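Local coordinates for protein endo-beta-mannanase (Opitutaceae bacterium TAV5, PDB 7BOB) that probably cleaves mannose units from the ends of beta-1,4-linked manno-oligosaccharides as a glycoside hydrolase family 5 exo-beta-1,4-mannosidase, at residues Arg94-Ile108 against His147-Pro161. Residues are numbered along the deposited sequence; the frame is centred on the assembly and turned at random.
Sequences RPQPSLFVGWMSGGI and HLCGIDLGNELDALP
Ser98 pairs with Asp152 where strands 94-99 and 151-154 run parallel, their axes 24° apart; Asp152 N donates to Pro97 O (2.9 Å) and Asp152 O accepts from Leu99 N. Toward the start of the strands, Gln96, extended, sends NE2 to Cys149 O at 3.1 Å, nearly in line with the C=O. Chi1 of -175° swings Ser98 OG away from its own N to donate to Asp152 OD2 (2.9 Å) from above the carboxylate plane; Arg58 forms a salt bridge with the same oxygen. Gln280 NE2 is hydrogen-bonded to both Asp152 OD1 and Gln96 OE1, so this buried carboxylate is held on both oxygens. Leu99 CD1 meets Ile151 CG2 beside helix 124-141. Past the strands, Asn155 ND2 donates to Trp103 O (2.9 Å) from above the carbonyl plane, and its OD1 accepts from Arg58. One water bridges Phe100 O, Trp103 N and Asn155 O. The methyl CB of Ala159 sits over one face of the Trp103 indole, 3.8 Å from the centroid of the six-membered ring, a CH-pi contact. An alanine in place of Trp103 would probably leave the Ala159 methyl without its aromatic partner and open a gap between the two loops. Parallel strands joined through helix 124-141 are characteristic of the family 5 (beta/alpha)8 barrel; Asn155-Glu156, with Glu156 OE2 hydrogen-bonded to His240, is consistent with the Asn-Glu pair that carries its acid/base.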
loop_
_atom_site.group_PDB
_atom_site.type_symbol
_atom_site.label_atom_id
_atom_site.label_comp_id
_atom_site.label_asym_id
_atom_site.label_seq_id
_atom_site.Cartn_x
_atom_site.Cartn_y
_atom_site.Cartn_z
ATOM N N ARG A 94 -12.139 -42.494 -13.927
ATOM C CA ARG A 94 -12.943 -41.981 -12.822
ATOM C C ARG A 94 -13.023 -40.462 -12.928
ATOM O O ARG A 94 -12.004 -39.769 -12.818
ATOM C CB ARG A 94 -12.363 -42.403 -11.462
ATOM C CG ARG A 94 -12.053 -43.903 -11.351
ATOM C CD ARG A 94 -11.665 -44.342 -9.929
ATOM N NE ARG A 94 -12.818 -44.336 -9.029
ATOM C CZ ARG A 94 -13.299 -45.409 -8.399
ATOM N NH1 ARG A 94 -12.729 -46.608 -8.558
ATOM N NH2 ARG A 94 -14.365 -45.274 -7.606
ATOM N N PRO A 95 -14.210 -39.907 -13.160
ATOM C CA PRO A 95 -14.324 -38.449 -13.282
ATOM C C PRO A 95 -14.117 -37.765 -11.939
ATOM O O PRO A 95 -14.567 -38.242 -10.896
ATOM C CB PRO A 95 -15.753 -38.245 -13.798
ATOM C CG PRO A 95 -16.490 -39.495 -13.383
ATOM C CD PRO A 95 -15.486 -40.604 -13.411
ATOM N N GLN A 96 -13.429 -36.631 -11.963
ATOM C CA GLN A 96 -13.322 -35.791 -10.774
ATOM C C GLN A 96 -13.975 -34.473 -11.147
ATOM O O GLN A 96 -13.316 -33.578 -11.694
ATOM C CB GLN A 96 -11.876 -35.610 -10.309
ATOM C CG GLN A 96 -11.787 -34.860 -8.989
ATOM C CD GLN A 96 -10.352 -34.719 -8.483
ATOM O OE1 GLN A 96 -9.721 -33.680 -8.654
ATOM N NE2 GLN A 96 -9.830 -35.782 -7.876
ATOM N N PRO A 97 -15.279 -34.333 -10.920
ATOM C CA PRO A 97 -15.986 -33.136 -11.386
ATOM C C PRO A 97 -15.801 -31.998 -10.404
ATOM O O PRO A 97 -15.844 -32.194 -9.187
ATOM C CB PRO A 97 -17.455 -33.594 -11.447
ATOM C CG PRO A 97 -17.557 -34.598 -10.341
ATOM C CD PRO A 97 -16.183 -35.286 -10.248
ATOM N N SER A 98 -15.592 -30.800 -10.941
ATOM C CA SER A 98 -15.328 -29.610 -10.135
ATOM C C SER A 98 -16.507 -28.666 -10.296
ATOM O O SER A 98 -16.831 -28.279 -11.424
ATOM C CB SER A 98 -14.018 -28.948 -10.565
ATOM O OG SER A 98 -13.668 -27.859 -9.725
ATOM N N LEU A 99 -17.141 -28.302 -9.170
ATOM C CA LEU A 99 -18.451 -27.640 -9.174
ATOM C C LEU A 99 -18.340 -26.127 -9.333
ATOM O O LEU A 99 -18.895 -25.547 -10.276
ATOM C CB LEU A 99 -19.215 -27.969 -7.883
ATOM C CG LEU A 99 -19.395 -29.472 -7.606
ATOM C CD1 LEU A 99 -20.467 -29.743 -6.552
ATOM C CD2 LEU A 99 -19.711 -30.252 -8.884
ATOM N N PHE A 100 -17.654 -25.466 -8.394
ATOM C CA PHE A 100 -17.705 -24.010 -8.284
ATOM C C PHE A 100 -16.609 -23.425 -9.165
ATOM O O PHE A 100 -15.490 -23.147 -8.738
ATOM C CB PHE A 100 -17.600 -23.582 -6.825
ATOM C CG PHE A 100 -18.895 -23.739 -6.068
ATOM C CD1 PHE A 100 -19.932 -22.832 -6.245
ATOM C CD2 PHE A 100 -19.089 -24.808 -5.210
ATOM C CE1 PHE A 100 -21.141 -22.987 -5.564
ATOM C CE2 PHE A 100 -20.290 -24.969 -4.518
ATOM C CZ PHE A 100 -21.318 -24.072 -4.698
ATOM N N VAL A 101 -16.948 -23.284 -10.441
ATOM C CA VAL A 101 -16.040 -22.822 -11.483
ATOM C C VAL A 101 -16.825 -21.824 -12.328
ATOM O O VAL A 101 -17.723 -22.225 -13.074
ATOM C CB VAL A 101 -15.526 -23.976 -12.362
ATOM C CG1 VAL A 101 -14.541 -23.467 -13.383
ATOM C CG2 VAL A 101 -14.888 -25.087 -11.515
ATOM N N GLY A 102 -16.507 -20.535 -12.210
ATOM C CA GLY A 102 -15.480 -20.050 -11.306
ATOM C C GLY A 102 -14.180 -19.647 -11.984
ATOM O O GLY A 102 -14.164 -19.258 -13.157
ATOM N N TRP A 103 -13.096 -19.752 -11.222
ATOM C CA TRP A 103 -11.762 -19.381 -11.684
ATOM C C TRP A 103 -11.230 -20.410 -12.670
ATOM O O TRP A 103 -11.276 -21.612 -12.396
ATOM C CB TRP A 103 -10.841 -19.301 -10.476
ATOM C CG TRP A 103 -9.413 -18.868 -10.737
ATOM C CD1 TRP A 103 -8.370 -19.665 -11.115
ATOM C CD2 TRP A 103 -8.875 -17.550 -10.576
ATOM N NE1 TRP A 103 -7.220 -18.926 -11.216
ATOM C CE2 TRP A 103 -7.497 -17.622 -10.890
ATOM C CE3 TRP A 103 -9.425 -16.312 -10.207
ATOM C CZ2 TRP A 103 -6.655 -16.503 -10.849
ATOM C CZ3 TRP A 103 -8.585 -15.192 -10.161
ATOM C CH2 TRP A 103 -7.211 -15.302 -10.476
ATOM N N MET A 104 -10.704 -19.950 -13.810
ATOM C CA MET A 104 -10.260 -20.885 -14.847
ATOM C C MET A 104 -9.375 -20.175 -15.868
ATOM O O MET A 104 -9.875 -19.348 -16.650
ATOM C CB MET A 104 -11.474 -21.520 -15.533
ATOM C CG MET A 104 -11.090 -22.518 -16.608
ATOM S SD MET A 104 -9.923 -23.790 -15.991
ATOM C CE MET A 104 -10.850 -24.504 -14.624
ATOM N N SER A 105 -8.070 -20.492 -15.853
ATOM C CA SER A 105 -7.102 -20.089 -16.888
ATOM C C SER A 105 -7.013 -18.574 -17.093
ATOM O O SER A 105 -6.776 -18.102 -18.214
ATOM C CB SER A 105 -7.442 -20.748 -18.213
ATOM O OG SER A 105 -7.512 -22.124 -18.022
ATOM N N GLY A 106 -7.194 -17.790 -16.032
ATOM C CA GLY A 106 -7.110 -16.352 -16.146
ATOM C C GLY A 106 -8.439 -15.659 -16.348
ATOM O O GLY A 106 -8.479 -14.422 -16.353
ATOM N N GLY A 107 -9.531 -16.411 -16.523
ATOM C CA GLY A 107 -10.861 -15.847 -16.553
ATOM C C GLY A 107 -11.646 -16.239 -15.311
ATOM O O GLY A 107 -11.254 -17.118 -14.533
ATOM N N ILE A 108 -12.788 -15.577 -15.145
ATOM C CA ILE A 108 -13.727 -15.874 -14.071
ATOM C C ILE A 108 -15.114 -15.941 -14.684
ATOM O O ILE A 108 -15.547 -15.000 -15.363
ATOM C CB ILE A 108 -13.677 -14.839 -12.932
ATOM C CG1 ILE A 108 -12.239 -14.697 -12.393
ATOM C CG2 ILE A 108 -14.599 -15.268 -11.811
ATOM C CD1 ILE A 108 -12.110 -13.846 -11.129
ATOM N N HIS A 147 -18.197 -44.555 -9.048
ATOM C CA HIS A 147 -17.164 -44.472 -10.072
ATOM C C HIS A 147 -16.490 -43.106 -10.108
ATOM O O HIS A 147 -15.716 -42.825 -11.028
ATOM C CB HIS A 147 -17.756 -44.831 -11.429
ATOM C CG HIS A 147 -18.501 -46.131 -11.406
ATOM N ND1 HIS A 147 -17.898 -47.326 -11.058
ATOM C CD2 HIS A 147 -19.807 -46.414 -11.618
ATOM C CE1 HIS A 147 -18.795 -48.294 -11.094
ATOM N NE2 HIS A 147 -19.961 -47.769 -11.438
ATOM N N LEU A 148 -16.758 -42.260 -9.124
ATOM C CA LEU A 148 -16.104 -40.965 -9.057
ATOM C C LEU A 148 -14.705 -41.110 -8.476
ATOM O O LEU A 148 -14.346 -42.134 -7.893
ATOM C CB LEU A 148 -16.919 -39.999 -8.202
ATOM C CG LEU A 148 -18.318 -39.740 -8.743
ATOM C CD1 LEU A 148 -19.042 -38.757 -7.847
ATOM C CD2 LEU A 148 -18.212 -39.233 -10.162
ATOM N N CYS A 149 -13.900 -40.073 -8.673
ATOM C CA CYS A 149 -12.658 -39.926 -7.930
ATOM C C CYS A 149 -12.807 -38.720 -7.022
ATOM O O CYS A 149 -12.066 -37.739 -7.167
ATOM C CB CYS A 149 -11.465 -39.777 -8.874
ATOM S SG CYS A 149 -9.825 -39.696 -8.049
ATOM N N GLY A 150 -13.784 -38.752 -6.120
ATOM C CA GLY A 150 -14.086 -37.603 -5.291
ATOM C C GLY A 150 -14.850 -36.527 -6.048
ATOM O O GLY A 150 -14.905 -36.498 -7.274
ATOM N N ILE A 151 -15.463 -35.625 -5.291
ATOM C CA ILE A 151 -16.110 -34.442 -5.848
ATOM C C ILE A 151 -15.268 -33.221 -5.484
ATOM O O ILE A 151 -15.017 -32.960 -4.303
ATOM C CB ILE A 151 -17.555 -34.295 -5.353
ATOM C CG1 ILE A 151 -18.391 -35.499 -5.839
ATOM C CG2 ILE A 151 -18.142 -32.942 -5.807
ATOM C CD1 ILE A 151 -19.712 -35.659 -5.120
ATOM N N ASP A 152 -14.849 -32.474 -6.505
ATOM C CA ASP A 152 -14.016 -31.285 -6.347
ATOM C C ASP A 152 -14.905 -30.063 -6.100
ATOM O O ASP A 152 -15.692 -29.672 -6.971
ATOM C CB ASP A 152 -13.148 -31.090 -7.592
ATOM C CG ASP A 152 -12.049 -30.072 -7.386
ATOM O OD1 ASP A 152 -11.555 -29.970 -6.244
ATOM O OD2 ASP A 152 -11.670 -29.378 -8.357
ATOM N N LEU A 153 -14.769 -29.463 -4.916
ATOM C CA LEU A 153 -15.597 -28.316 -4.530
ATOM C C LEU A 153 -15.556 -27.201 -5.574
ATOM O O LEU A 153 -16.588 -26.622 -5.931
ATOM C CB LEU A 153 -15.130 -27.791 -3.174
ATOM C CG LEU A 153 -16.026 -26.774 -2.478
ATOM C CD1 LEU A 153 -17.481 -27.268 -2.511
ATOM C CD2 LEU A 153 -15.546 -26.573 -1.060
ATOM N N GLY A 154 -14.368 -26.874 -6.059
ATOM C CA GLY A 154 -14.250 -25.887 -7.116
ATOM C C GLY A 154 -12.789 -25.725 -7.457
ATOM O O GLY A 154 -11.914 -26.291 -6.804
ATOM N N ASN A 155 -12.529 -24.949 -8.498
ATOM C CA ASN A 155 -11.170 -24.743 -8.959
ATOM C C ASN A 155 -10.572 -23.481 -8.332
ATOM O O ASN A 155 -11.006 -22.361 -8.633
ATOM C CB ASN A 155 -11.094 -24.643 -10.471
ATOM C CG ASN A 155 -9.660 -24.587 -10.916
ATOM O OD1 ASN A 155 -8.838 -25.300 -10.352
ATOM N ND2 ASN A 155 -9.333 -23.702 -11.850
ATOM N N GLU A 156 -9.571 -23.674 -7.475
ATOM C CA GLU A 156 -8.722 -22.591 -6.973
ATOM C C GLU A 156 -9.571 -21.481 -6.371
ATOM O O GLU A 156 -9.430 -20.300 -6.699
ATOM C CB GLU A 156 -7.810 -22.063 -8.082
ATOM C CG GLU A 156 -6.935 -23.172 -8.689
ATOM C CD GLU A 156 -5.688 -22.663 -9.384
ATOM O OE1 GLU A 156 -5.706 -21.521 -9.915
ATOM O OE2 GLU A 156 -4.682 -23.420 -9.403
ATOM N N LEU A 157 -10.491 -21.887 -5.490
ATOM C CA LEU A 157 -11.394 -20.928 -4.878
ATOM C C LEU A 157 -10.623 -19.908 -4.059
ATOM O O LEU A 157 -11.131 -18.812 -3.804
ATOM C CB LEU A 157 -12.428 -21.651 -4.015
ATOM C CG LEU A 157 -13.468 -22.487 -4.794
ATOM C CD1 LEU A 157 -14.055 -23.602 -3.917
ATOM C CD2 LEU A 157 -14.564 -21.602 -5.378
ATOM N N ASP A 158 -9.393 -20.240 -3.668
ATOM C CA ASP A 158 -8.558 -19.340 -2.899
ATOM C C ASP A 158 -7.865 -18.287 -3.757
ATOM O O ASP A 158 -7.223 -17.394 -3.203
ATOM C CB ASP A 158 -7.521 -20.160 -2.150
ATOM C CG ASP A 158 -6.618 -20.919 -3.092
ATOM O OD1 ASP A 158 -7.098 -21.774 -3.827
ATOM O OD2 ASP A 158 -5.422 -20.644 -3.138
ATOM N N ALA A 159 -7.925 -18.403 -5.078
ATOM C CA ALA A 159 -7.377 -17.403 -5.981
ATOM C C ALA A 159 -8.365 -16.286 -6.280
ATOM O O ALA A 159 -7.983 -15.293 -6.906
ATOM C CB ALA A 159 -6.957 -18.063 -7.299
ATOM N N LEU A 160 -9.621 -16.451 -5.866
ATOM C CA LEU A 160 -10.679 -15.525 -6.216
ATOM C C LEU A 160 -10.499 -14.196 -5.483
ATOM O O LEU A 160 -10.177 -14.181 -4.287
ATOM C CB LEU A 160 -12.034 -16.120 -5.852
ATOM C CG LEU A 160 -12.548 -17.235 -6.761
ATOM C CD1 LEU A 160 -13.712 -17.953 -6.095
ATOM C CD2 LEU A 160 -12.926 -16.685 -8.138
ATOM N N PRO A 161 -10.731 -13.070 -6.158
ATOM C CA PRO A 161 -10.734 -11.783 -5.435
ATOM C C PRO A 161 -11.675 -11.804 -4.249
ATOM O O PRO A 161 -11.447 -11.085 -3.271
ATOM C CB PRO A 161 -11.203 -10.757 -6.484
ATOM C CG PRO A 161 -11.383 -11.491 -7.764
ATOM C CD PRO A 161 -11.317 -12.982 -7.503
HETATM O O HOH W 1 -13.481 -21.118 -8.765
#